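Local coordinates for protein branched-chain alpha-ketoacid decarboxylase (Lactococcus lactis, PDB 2VBF) that probably decarboxylates branched-chain and aromatic alpha-keto acids to aldehydes, using thiamine diphosphate and magnesium as cofactors, at residues A[392-397]-A[445-450]; A[472-477]-A[542-547]. One frame throughout, in Å; residues are numbered along the deposited sequence.

Contact 1. Residues A[392-397]-A[445-450]; sequences SNETIV and RHLLFI
Thr395 lies over one face of the His446 imidazole. Its CB sits 3.5 Å from the centroid of the His446 ring, 10° off the normal, a CH-pi contact. Thr395 OG1 lies beside the backbone N (chi1 -60°), which puts CG2 anti to that N. OG1 sits nearest His446 CE1, and CG2 sits by NE2 and CD2. On the same side of the beta sheet, Val397 CG1 meets Leu448 CD1 at 3.9 Å. On the other side of the sheet, Leu447 CD1 packs against the Glu394 carboxylate, 3.6 Å from OE2. There Ile396 CG2 reaches the edge of the Phe449 ring at CD2.

The backbones form a parallel ladder. Thr395 N bonds Arg445 O, and Leu447 N bonds Thr395 O at 2.8 Å. Val397 N to Leu447 O and Phe449 N to Val397 O continue it. These are neighbouring strands of the parallel sheet in the C-terminal thiamine diphosphate-binding domain. The ladder frays at its start: the bond from Arg445 N to Asn393 O is weak at 3.4 Å, and a water bridges the same two atoms.

A second shell holds the polar ends. The His446 ring is fixed through ND1 to Ser444 O and NE2 to Ser437 OG. Thr395 OG1 bonds Ser444 OG. Glu394 OE2 takes a bond from Gln536 NE2, while Arg445 NE turns away to Asn471 O. Helix 430-440 covers Val397 and Leu448.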
# COMPACT_ATOMS: atom_id res chain seq x y z
N SER A 392 -21.37 20.36 18.81
CA SER A 392 -22.24 20.10 17.66
C SER A 392 -21.50 20.40 16.35
O SER A 392 -20.51 21.15 16.32
CB SER A 392 -23.49 20.97 17.75
OG SER A 392 -23.14 22.34 17.75
N ASN A 393 -22.00 19.82 15.25
CA ASN A 393 -21.43 19.98 13.91
C ASN A 393 -19.93 19.65 13.85
O ASN A 393 -19.15 20.36 13.22
CB ASN A 393 -21.69 21.40 13.37
CG ASN A 393 -21.48 21.51 11.83
OD1 ASN A 393 -21.72 20.57 11.06
ND2 ASN A 393 -21.05 22.69 11.39
N GLU A 394 -19.54 18.57 14.52
CA GLU A 394 -18.18 18.03 14.41
C GLU A 394 -18.21 16.62 13.87
O GLU A 394 -19.24 15.94 13.95
CB GLU A 394 -17.48 17.99 15.77
CG GLU A 394 -17.17 19.35 16.34
CD GLU A 394 -16.45 19.27 17.67
OE1 GLU A 394 -16.65 18.30 18.44
OE2 GLU A 394 -15.69 20.19 17.97
N THR A 395 -17.08 16.18 13.34
CA THR A 395 -16.90 14.79 12.91
C THR A 395 -15.75 14.21 13.72
O THR A 395 -14.63 14.76 13.70
CB THR A 395 -16.66 14.67 11.39
OG1 THR A 395 -17.78 15.21 10.67
CG2 THR A 395 -16.47 13.21 10.98
N ILE A 396 -16.03 13.13 14.46
CA ILE A 396 -15.01 12.40 15.22
C ILE A 396 -14.53 11.23 14.38
O ILE A 396 -15.34 10.42 13.91
CB ILE A 396 -15.53 11.90 16.58
CG1 ILE A 396 -15.75 13.09 17.54
CG2 ILE A 396 -14.55 10.90 17.20
CD1 ILE A 396 -16.07 12.68 18.99
N VAL A 397 -13.22 11.14 14.18
CA VAL A 397 -12.63 10.03 13.41
C VAL A 397 -11.70 9.29 14.36
O VAL A 397 -10.86 9.91 15.02
CB VAL A 397 -11.87 10.55 12.17
CG1 VAL A 397 -11.42 9.38 11.28
CG2 VAL A 397 -12.69 11.56 11.37
N ARG A 445 -16.13 20.49 11.69
CA ARG A 445 -14.77 20.42 12.25
C ARG A 445 -14.45 18.97 12.59
O ARG A 445 -15.13 18.35 13.40
CB ARG A 445 -14.61 21.28 13.51
CG ARG A 445 -13.15 21.48 14.00
CD ARG A 445 -12.57 22.75 13.43
NE ARG A 445 -11.13 22.92 13.58
CZ ARG A 445 -10.52 23.71 14.47
NH1 ARG A 445 -11.23 24.38 15.38
NH2 ARG A 445 -9.20 23.82 14.47
N HIS A 446 -13.39 18.46 11.98
CA HIS A 446 -12.93 17.10 12.22
C HIS A 446 -11.93 17.01 13.36
O HIS A 446 -10.95 17.76 13.41
CB HIS A 446 -12.36 16.50 10.95
CG HIS A 446 -13.41 16.11 9.95
ND1 HIS A 446 -14.36 17.01 9.50
CD2 HIS A 446 -13.66 14.94 9.33
CE1 HIS A 446 -15.15 16.39 8.63
NE2 HIS A 446 -14.76 15.13 8.52
N LEU A 447 -12.22 16.08 14.26
CA LEU A 447 -11.36 15.70 15.36
C LEU A 447 -10.90 14.27 15.12
O LEU A 447 -11.72 13.35 15.08
CB LEU A 447 -12.12 15.79 16.68
CG LEU A 447 -12.30 17.20 17.28
CD1 LEU A 447 -13.19 18.09 16.42
CD2 LEU A 447 -12.85 17.08 18.68
N LEU A 448 -9.59 14.09 14.92
CA LEU A 448 -8.97 12.78 14.69
C LEU A 448 -8.27 12.26 15.93
O LEU A 448 -7.46 12.96 16.53
CB LEU A 448 -7.94 12.87 13.57
CG LEU A 448 -7.09 11.62 13.28
CD1 LEU A 448 -7.99 10.46 12.81
CD2 LEU A 448 -6.01 11.92 12.27
N PHE A 449 -8.55 11.01 16.27
CA PHE A 449 -7.84 10.28 17.29
C PHE A 449 -7.19 9.08 16.64
O PHE A 449 -7.88 8.15 16.19
CB PHE A 449 -8.79 9.85 18.40
CG PHE A 449 -9.46 11.02 19.08
CD1 PHE A 449 -8.85 11.65 20.16
CD2 PHE A 449 -10.66 11.53 18.61
CE1 PHE A 449 -9.44 12.75 20.77
CE2 PHE A 449 -11.25 12.62 19.23
CZ PHE A 449 -10.64 13.23 20.30
N ILE A 450 -5.86 9.12 16.56
CA ILE A 450 -5.07 8.08 15.92
C ILE A 450 -3.89 7.69 16.82
O ILE A 450 -3.27 8.55 17.46
CB ILE A 450 -4.61 8.51 14.51
CG1 ILE A 450 -3.92 7.35 13.78
CG2 ILE A 450 -3.69 9.75 14.56
CD1 ILE A 450 -3.72 7.62 12.29
O HOH W 1 -17.79 22.74 12.95

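Contact 2. Residues A[472-477]-A[542-547]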
# COMPACT_ATOMS: atom_id res chain seq x y z
N PRO A 472 -8.21 20.55 10.67
CA PRO A 472 -8.72 19.58 11.64
C PRO A 472 -7.97 19.68 12.96
O PRO A 472 -6.91 20.31 13.02
CB PRO A 472 -8.42 18.25 10.96
CG PRO A 472 -7.16 18.51 10.27
CD PRO A 472 -7.37 19.88 9.67
N ILE A 473 -8.50 19.03 13.99
CA ILE A 473 -7.83 18.91 15.28
C ILE A 473 -7.41 17.44 15.40
O ILE A 473 -8.25 16.55 15.47
CB ILE A 473 -8.75 19.30 16.44
CG1 ILE A 473 -9.29 20.74 16.25
CG2 ILE A 473 -8.02 19.13 17.80
CD1 ILE A 473 -10.43 21.10 17.19
N CYS A 474 -6.10 17.21 15.39
CA CYS A 474 -5.54 15.87 15.34
C CYS A 474 -4.89 15.54 16.67
O CYS A 474 -4.02 16.29 17.13
CB CYS A 474 -4.51 15.77 14.23
SG CYS A 474 -5.18 16.13 12.61
N PHE A 475 -5.31 14.43 17.26
CA PHE A 475 -4.76 13.91 18.52
C PHE A 475 -4.00 12.62 18.23
O PHE A 475 -4.60 11.65 17.75
CB PHE A 475 -5.85 13.62 19.53
CG PHE A 475 -6.60 14.83 19.99
CD1 PHE A 475 -6.10 15.61 21.03
CD2 PHE A 475 -7.80 15.18 19.41
CE1 PHE A 475 -6.79 16.73 21.46
CE2 PHE A 475 -8.50 16.30 19.82
CZ PHE A 475 -8.00 17.07 20.85
N ILE A 476 -2.71 12.61 18.52
CA ILE A 476 -1.86 11.42 18.32
C ILE A 476 -1.63 10.78 19.69
O ILE A 476 -1.04 11.41 20.58
CB ILE A 476 -0.49 11.77 17.66
CG1 ILE A 476 -0.68 12.49 16.31
CG2 ILE A 476 0.36 10.50 17.48
CD1 ILE A 476 -0.99 13.96 16.41
N ILE A 477 -2.08 9.54 19.86
CA ILE A 477 -1.93 8.85 21.14
C ILE A 477 -0.58 8.14 21.20
O ILE A 477 -0.41 7.05 20.69
CB ILE A 477 -3.07 7.89 21.45
CG1 ILE A 477 -4.41 8.65 21.42
CG2 ILE A 477 -2.84 7.22 22.78
CD1 ILE A 477 -5.61 7.82 21.78
N MET A 542 -4.90 24.28 11.88
CA MET A 542 -4.86 22.87 12.19
C MET A 542 -4.15 22.71 13.54
O MET A 542 -3.21 23.44 13.84
CB MET A 542 -4.09 22.11 11.10
CG MET A 542 -4.00 20.61 11.28
SD MET A 542 -3.35 19.83 9.79
CE MET A 542 -2.57 18.39 10.51
N TYR A 543 -4.61 21.75 14.34
CA TYR A 543 -3.97 21.43 15.60
C TYR A 543 -3.41 20.01 15.55
O TYR A 543 -4.07 19.09 15.05
CB TYR A 543 -4.92 21.65 16.78
CG TYR A 543 -4.97 23.11 17.13
CD1 TYR A 543 -5.58 24.02 16.27
CD2 TYR A 543 -4.37 23.59 18.29
CE1 TYR A 543 -5.60 25.38 16.56
CE2 TYR A 543 -4.39 24.95 18.59
CZ TYR A 543 -5.01 25.83 17.73
OH TYR A 543 -5.02 27.18 18.02
N TRP A 544 -2.18 19.86 16.04
CA TRP A 544 -1.44 18.60 16.02
C TRP A 544 -0.95 18.33 17.45
O TRP A 544 0.04 18.91 17.90
CB TRP A 544 -0.28 18.72 15.05
CG TRP A 544 0.41 17.43 14.73
CD1 TRP A 544 1.57 16.95 15.27
CD2 TRP A 544 -0.02 16.45 13.77
NE1 TRP A 544 1.89 15.75 14.70
CE2 TRP A 544 0.93 15.41 13.78
CE3 TRP A 544 -1.12 16.35 12.91
CZ2 TRP A 544 0.82 14.29 12.96
CZ3 TRP A 544 -1.23 15.24 12.09
CH2 TRP A 544 -0.25 14.22 12.13
N ILE A 545 -1.68 17.47 18.15
CA ILE A 545 -1.56 17.34 19.58
C ILE A 545 -1.09 15.95 19.96
O ILE A 545 -1.83 14.97 19.82
CB ILE A 545 -2.91 17.63 20.26
CG1 ILE A 545 -3.38 19.05 19.92
CG2 ILE A 545 -2.82 17.42 21.78
CD1 ILE A 545 -4.89 19.23 20.07
N GLU A 546 0.14 15.87 20.46
CA GLU A 546 0.69 14.60 20.92
C GLU A 546 0.23 14.35 22.35
O GLU A 546 0.60 15.10 23.27
CB GLU A 546 2.22 14.61 20.82
CG GLU A 546 2.87 13.32 21.34
CD GLU A 546 4.38 13.31 21.22
OE1 GLU A 546 4.94 14.24 20.59
OE2 GLU A 546 4.99 12.36 21.74
N LEU A 547 -0.59 13.32 22.54
CA LEU A 547 -1.04 12.89 23.87
C LEU A 547 -0.12 11.79 24.36
O LEU A 547 0.11 10.81 23.65
CB LEU A 547 -2.48 12.36 23.82
CG LEU A 547 -3.54 13.29 23.23
CD1 LEU A 547 -4.89 12.58 23.23
CD2 LEU A 547 -3.61 14.62 23.99
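Ile545 and Phe475 make the tightest side-chain contact between these strands. Ile545 CD1 comes within 3.4 Å of Phe475 CE1, approaching the ring obliquely. The same methyl touches Ile473 CG2. Leu547 CD1 adds to the cluster at 3.9 Å from Phe475 CD1.

The other side of the sheet carries Cys474, Ile476 and Trp544. The Ile476 chain bends at chi2 (80°) and lays CD1 over the indole. That methyl is 3.7 Å from the centroid of the Trp544 five-membered ring, 15° off its normal, a CH-pi contact. Cys474 CB meets Trp544 CE3 at 3.7 Å. Its SG is set obliquely to the six-membered ring, 5.1 Å from that centroid. Trp544 NE1 is satisfied by Tyr503 O.

Met542 packs closely too, its CG 3.8 Å from Pro472 CD. The contact is looser where Ile477 CG1 approaches Leu547 CD1 only to 4.4 Å, although every residue here is buried. Tyr543 touches Ile473 through CB, but its ring runs on past that contact and its OH bonds Asp538 OD2. Glu546 turns its carboxylate to Asn478 ND2 and Ser504 N.

Five backbone bonds run the length of the pair, from Tyr543 N to Pro472 O through to Leu547 N to Ile476 O. Helix 525-537 covers Ile473, Tyr543 and Ile545. Such parallel strands with helices packed on them belong to the alpha/beta fold of thiamine diphosphate-binding domains.

Contact 1 and contact 2 lie in one six-stranded parallel sheet, with centres 11 Å apart. Across it the strands run 394-398, 445-451, 473-478, 542-548, so the contacts are joined by the pairing of the middle two. There His446 O meets Ile473 N and Leu448 O meets Phe475 N, probably as hydrogen bonds. The Phe449 and Phe475 rings also pack, with their planes about 5° apart. Both segments of contact 1 precede those of contact 2 in the sequence. The C-terminal strand ends lead to cofactor residues: Thr402 and Asp452 start helices 402-407 and 452-458, and Asn479 directly follows 473-478. The sheet thus brings distant residues together around thiamine diphosphate and magnesium.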